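Pyridoxal 5'-phosphate synthase subunit PdxT (Thermus thermophilus, PDB 2YWD) probably hydrolyses glutamine to glutamate and ammonia, which is channelled to the partner subunit PdxS for the synthesis of pyridoxal 5'-phosphate. Local coordinates at residues A[56-60]-A[61-65]; A[67-71]-A[72-76]. One frame throughout, in Å; residues are numbered along the deposited sequence.

Contact 1 (A[56-60]-A[61-65])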
loop_
_atom_site.group_PDB
_atom_site.type_symbol
_atom_site.label_atom_id
_atom_site.label_comp_id
_atom_site.label_asym_id
_atom_site.label_seq_id
_atom_site.Cartn_x
_atom_site.Cartn_y
_atom_site.Cartn_z
ATOM N N LEU A 56 11.220 -10.150 -5.816
ATOM C CA LEU A 56 11.170 -9.834 -7.240
ATOM C C LEU A 56 11.381 -8.347 -7.541
ATOM O O LEU A 56 12.066 -8.000 -8.505
ATOM C CB LEU A 56 9.838 -10.312 -7.837
ATOM C CG LEU A 56 9.562 -11.816 -7.712
ATOM C CD1 LEU A 56 8.203 -12.141 -8.318
ATOM C CD2 LEU A 56 10.670 -12.608 -8.405
ATOM N N ALA A 57 10.803 -7.467 -6.725
ATOM C CA ALA A 57 10.968 -6.033 -6.948
ATOM C C ALA A 57 12.443 -5.649 -6.807
ATOM O O ALA A 57 12.938 -4.769 -7.507
ATOM C CB ALA A 57 10.125 -5.242 -5.961
ATOM N N ARG A 58 13.138 -6.315 -5.892
ATOM C CA ARG A 58 14.552 -6.043 -5.679
ATOM C C ARG A 58 15.353 -6.586 -6.858
ATOM O O ARG A 58 16.173 -5.877 -7.444
ATOM C CB ARG A 58 15.026 -6.686 -4.369
ATOM C CG ARG A 58 16.521 -6.549 -4.097
ATOM C CD ARG A 58 16.842 -6.820 -2.629
ATOM N NE ARG A 58 16.302 -5.772 -1.765
ATOM C CZ ARG A 58 16.423 -5.753 -0.444
ATOM N NH1 ARG A 58 17.066 -6.730 0.179
ATOM N NH2 ARG A 58 15.910 -4.749 0.257
ATOM N N GLU A 59 15.098 -7.841 -7.214
ATOM C CA GLU A 59 15.802 -8.480 -8.320
ATOM C C GLU A 59 15.666 -7.757 -9.649
ATOM O O GLU A 59 16.627 -7.685 -10.413
ATOM C CB GLU A 59 15.320 -9.921 -8.493
ATOM C CG GLU A 59 15.929 -10.898 -7.513
ATOM C CD GLU A 59 15.396 -12.304 -7.697
ATOM O OE1 GLU A 59 15.001 -12.641 -8.837
ATOM O OE2 GLU A 59 15.386 -13.071 -6.711
ATOM N N TYR A 60 14.483 -7.221 -9.932
ATOM C CA TYR A 60 14.260 -6.530 -11.200
ATOM C C TYR A 60 14.657 -5.055 -11.199
ATOM O O TYR A 60 14.429 -4.350 -12.180
ATOM C CB TYR A 60 12.795 -6.661 -11.629
ATOM C CG TYR A 60 12.300 -8.092 -11.735
ATOM C CD1 TYR A 60 13.143 -9.116 -12.166
ATOM C CD2 TYR A 60 10.980 -8.414 -11.427
ATOM C CE1 TYR A 60 12.681 -10.428 -12.289
ATOM C CE2 TYR A 60 10.506 -9.722 -11.547
ATOM C CZ TYR A 60 11.363 -10.721 -11.979
ATOM O OH TYR A 60 10.899 -12.013 -12.100
ATOM N N GLY A 61 15.250 -4.592 -10.104
ATOM C CA GLY A 61 15.663 -3.200 -10.022
ATOM C C GLY A 61 14.525 -2.214 -9.789
ATOM O O GLY A 61 14.736 -1.000 -9.791
ATOM N N ILE A 62 13.318 -2.727 -9.582
ATOM C CA ILE A 62 12.161 -1.865 -9.359
ATOM C C ILE A 62 12.241 -1.166 -8.001
ATOM O O ILE A 62 11.952 0.024 -7.890
ATOM C CB ILE A 62 10.847 -2.680 -9.488
ATOM C CG1 ILE A 62 10.670 -3.111 -10.952
ATOM C CG2 ILE A 62 9.646 -1.845 -9.039
ATOM C CD1 ILE A 62 9.546 -4.102 -11.196
ATOM N N GLU A 63 12.661 -1.898 -6.977
ATOM C CA GLU A 63 12.790 -1.339 -5.631
ATOM C C GLU A 63 13.665 -0.080 -5.628
ATOM O O GLU A 63 13.251 0.983 -5.168
ATOM C CB GLU A 63 13.408 -2.385 -4.695
ATOM C CG GLU A 63 13.603 -1.916 -3.252
ATOM C CD GLU A 63 14.573 -2.802 -2.484
ATOM O OE1 GLU A 63 14.447 -4.040 -2.572
ATOM O OE2 GLU A 63 15.454 -2.261 -1.782
ATOM N N ASP A 64 14.876 -0.207 -6.155
ATOM C CA ASP A 64 15.815 0.906 -6.192
ATOM C C ASP A 64 15.320 2.115 -6.989
ATOM O O ASP A 64 15.503 3.256 -6.563
ATOM C CB ASP A 64 17.157 0.403 -6.724
ATOM C CG ASP A 64 17.750 -0.687 -5.839
ATOM O OD1 ASP A 64 18.472 -1.563 -6.357
ATOM O OD2 ASP A 64 17.489 -0.661 -4.617
ATOM N N GLU A 65 14.686 1.872 -8.134
ATOM C CA GLU A 65 14.173 2.969 -8.954
ATOM C C GLU A 65 13.022 3.661 -8.229
ATOM O O GLU A 65 12.909 4.888 -8.247
ATOM C CB GLU A 65 13.702 2.445 -10.311
ATOM C CG GLU A 65 13.213 3.518 -11.288
ATOM C CD GLU A 65 14.254 4.593 -11.575
ATOM O OE1 GLU A 65 15.466 4.295 -11.508
ATOM O OE2 GLU A 65 13.860 5.737 -11.886
HETATM O O HOH W 1 16.015 -3.064 -6.968
#
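Ala57 offers its carbonyl to the start of the next helix at a Schellman turn, where helix 50-59 gives way at Tyr60 and Gly61, and helix 62-71 begins directly after. Glu63 N donates to Ala57 O at 2.9 Å. The methyl group of Ala57 also faces Ile62, CB to CB 4.4 Å, and packs against Leu10 of a nearby loop.

Arg58 carries the polar side of the turn. Its CG stands anti to the backbone N (chi1 176°), and the chain bends only at chi3, which lays the guanidinium alongside the carboxylate of Glu63, the two side chains running the same way. The grip is side-on, one nitrogen to each oxygen: Arg58 NE reaches the syn lone pair of Glu63 OE1 at 2.7 Å, close to the guanidinium plane, and Arg58 NH2 meets Glu63 OE2 at 3.2 Å. The two flat groups are nevertheless turned 53° apart, so the fork is twisted. Arg67, one turn further along, forms a second salt bridge with Glu63 OE2, leaving the carboxylate held between two arginines. The carbonyl of Arg58 serves twice, accepting Gly61 N at 3.1 Å and a water that in turn accepts from Asp64 N, bridging the two helices.

Past the end of the first helix the apolar side of the turn takes over. Gly61, with a positive phi of 76°, brings the chain out of the helical path and into position for Ile62. The side chain of Tyr60, which also touches Leu10, meets Ile62 through its CB, 4.2 Å from Ile62 CD1.

Contact 2 (A[67-71]-A[72-76])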
loop_
_atom_site.group_PDB
_atom_site.type_symbol
_atom_site.label_atom_id
_atom_site.label_comp_id
_atom_site.label_asym_id
_atom_site.label_seq_id
_atom_site.Cartn_x
_atom_site.Cartn_y
_atom_site.Cartn_z
ATOM N N ARG A 67 12.611 3.841 -5.008
ATOM C CA ARG A 67 13.198 4.610 -3.912
ATOM C C ARG A 67 13.683 5.967 -4.429
ATOM O O ARG A 67 13.466 7.008 -3.800
ATOM C CB ARG A 67 14.369 3.842 -3.278
ATOM C CG ARG A 67 14.986 4.555 -2.078
ATOM C CD ARG A 67 16.085 3.733 -1.385
ATOM N NE ARG A 67 15.577 2.497 -0.787
ATOM C CZ ARG A 67 15.705 1.289 -1.327
ATOM N NH1 ARG A 67 16.335 1.136 -2.488
ATOM N NH2 ARG A 67 15.185 0.231 -0.714
ATOM N N LYS A 68 14.335 5.942 -5.586
ATOM C CA LYS A 68 14.856 7.151 -6.211
ATOM C C LYS A 68 13.720 8.101 -6.606
ATOM O O LYS A 68 13.788 9.307 -6.359
ATOM C CB LYS A 68 15.674 6.774 -7.448
ATOM C CG LYS A 68 16.205 7.959 -8.236
ATOM C CD LYS A 68 16.847 7.503 -9.537
ATOM C CE LYS A 68 17.287 8.690 -10.383
ATOM N NZ LYS A 68 16.147 9.606 -10.676
ATOM N N ARG A 69 12.677 7.547 -7.213
ATOM C CA ARG A 69 11.528 8.338 -7.646
ATOM C C ARG A 69 10.798 9.008 -6.478
ATOM O O ARG A 69 10.425 10.179 -6.565
ATOM C CB ARG A 69 10.551 7.454 -8.434
ATOM C CG ARG A 69 11.072 6.991 -9.799
ATOM C CD ARG A 69 11.142 8.148 -10.791
ATOM N NE ARG A 69 9.826 8.739 -11.007
ATOM C CZ ARG A 69 8.860 8.175 -11.727
ATOM N NH1 ARG A 69 9.064 7.003 -12.318
ATOM N NH2 ARG A 69 7.679 8.769 -11.834
ATOM N N VAL A 70 10.584 8.268 -5.394
ATOM C CA VAL A 70 9.901 8.823 -4.229
ATOM C C VAL A 70 10.755 9.903 -3.573
ATOM O O VAL A 70 10.245 10.947 -3.157
ATOM C CB VAL A 70 9.585 7.728 -3.191
ATOM C CG1 VAL A 70 9.007 8.352 -1.927
ATOM C CG2 VAL A 70 8.600 6.739 -3.779
ATOM N N GLU A 71 12.057 9.647 -3.497
ATOM C CA GLU A 71 12.999 10.587 -2.906
ATOM C C GLU A 71 12.982 11.923 -3.648
ATOM O O GLU A 71 13.093 12.984 -3.034
ATOM C CB GLU A 71 14.414 9.997 -2.940
ATOM C CG GLU A 71 15.460 10.843 -2.231
ATOM C CD GLU A 71 15.170 11.002 -0.751
ATOM O OE1 GLU A 71 15.064 9.971 -0.053
ATOM O OE2 GLU A 71 15.048 12.155 -0.285
ATOM N N GLU A 72 12.842 11.872 -4.969
ATOM C CA GLU A 72 12.817 13.094 -5.763
ATOM C C GLU A 72 11.403 13.668 -5.845
ATOM O O GLU A 72 11.178 14.701 -6.475
ATOM C CB GLU A 72 13.367 12.827 -7.167
ATOM C CG GLU A 72 12.474 11.988 -8.056
ATOM C CD GLU A 72 13.161 11.588 -9.349
ATOM O OE1 GLU A 72 12.462 11.137 -10.281
ATOM O OE2 GLU A 72 14.404 11.717 -9.427
ATOM N N GLY A 73 10.458 12.983 -5.207
ATOM C CA GLY A 73 9.076 13.435 -5.187
ATOM C C GLY A 73 8.303 13.339 -6.489
ATOM O O GLY A 73 7.343 14.079 -6.690
ATOM N N SER A 74 8.699 12.424 -7.368
ATOM C CA SER A 74 8.023 12.266 -8.651
ATOM C C SER A 74 7.155 11.009 -8.732
ATOM O O SER A 74 6.731 10.614 -9.818
ATOM C CB SER A 74 9.051 12.231 -9.782
ATOM O OG SER A 74 9.904 11.109 -9.641
ATOM N N LEU A 75 6.890 10.381 -7.593
ATOM C CA LEU A 75 6.071 9.172 -7.587
ATOM C C LEU A 75 5.393 8.926 -6.245
ATOM O O LEU A 75 6.062 8.814 -5.215
ATOM C CB LEU A 75 6.926 7.952 -7.946
ATOM C CG LEU A 75 6.178 6.620 -8.055
ATOM C CD1 LEU A 75 5.162 6.707 -9.190
ATOM C CD2 LEU A 75 7.164 5.483 -8.299
ATOM N N ALA A 76 4.065 8.846 -6.266
ATOM C CA ALA A 76 3.289 8.591 -5.055
ATOM C C ALA A 76 3.070 7.087 -4.954
ATOM O O ALA A 76 2.917 6.411 -5.970
ATOM C CB ALA A 76 1.952 9.306 -5.124
#
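A Schellman motif ends helix 62-71 and leads the chain towards strand 76-80 of the central sheet, with Arg69 and Ser74 joined across the turn. Gly73, at positive phi, donates its N to Val70 O, and Ser74 N closes the longer loop onto Arg69 O at 2.9 Å.

The Arg69 side chain curls back at chi2 and chi3 (-70° and -60°), bringing its guanidinium edge onto Ser74. Arg69 NE reaches Ser74 OG at 2.7 Å, almost exactly in the guanidinium plane, while Arg69 NH2 donates to Ser74 O from above the carbonyl plane, so one residue is held by both its hydroxyl and its backbone. Leu75 CB lies over one guanidinium face and approaches Arg69 CB at 3.7 Å. The remaining nitrogen, NH1, bonds to Leu37 O, tying the turn to a neighbouring loop. With an alanine here, Ser74 OG and O and Leu37 O are likely to lose their guanidinium donors, and Leu75 CB the flat group it lies against.

Glu72 completes a salt-bridge network with Lys68 and Arg69. Its CG sits between the backbone N and the carbonyl carbon (chi1 71°), which folds the carboxylate back over the last helical turn between these two side chains. Lys68 NZ meets Glu72 OE2 at 3.0 Å from outside the carboxylate plane; the link from Arg69 NE to Glu72 OE1 is long. That same OE1 receives, on its anti lone pair, the hydroxyl proton of Ser74, Ser74 OG to Glu72 OE1 2.6 Å.

Overall arrangement
Contacts 1 and 2 come in series along the chain and mark the two ends of helix 62-71, their centres 14 Å apart. Helices 50-59 and 62-71 together connect strand 42-45 to its parallel neighbour 76-80 in the mixed seven-stranded sheet, a beta-alpha-beta crossover; contact 1 is the break between the helices and contact 2 the return to the sheet. Each helix gives way to a glycine with positive phi. Arg67 of contact 2 ties the two together through a salt bridge to Asp64 of contact 1. Contact 2 is away from the predicted glutamine site, while helix 50-59 of contact 1 begins at Ser50, a predicted glutamine-binding residue.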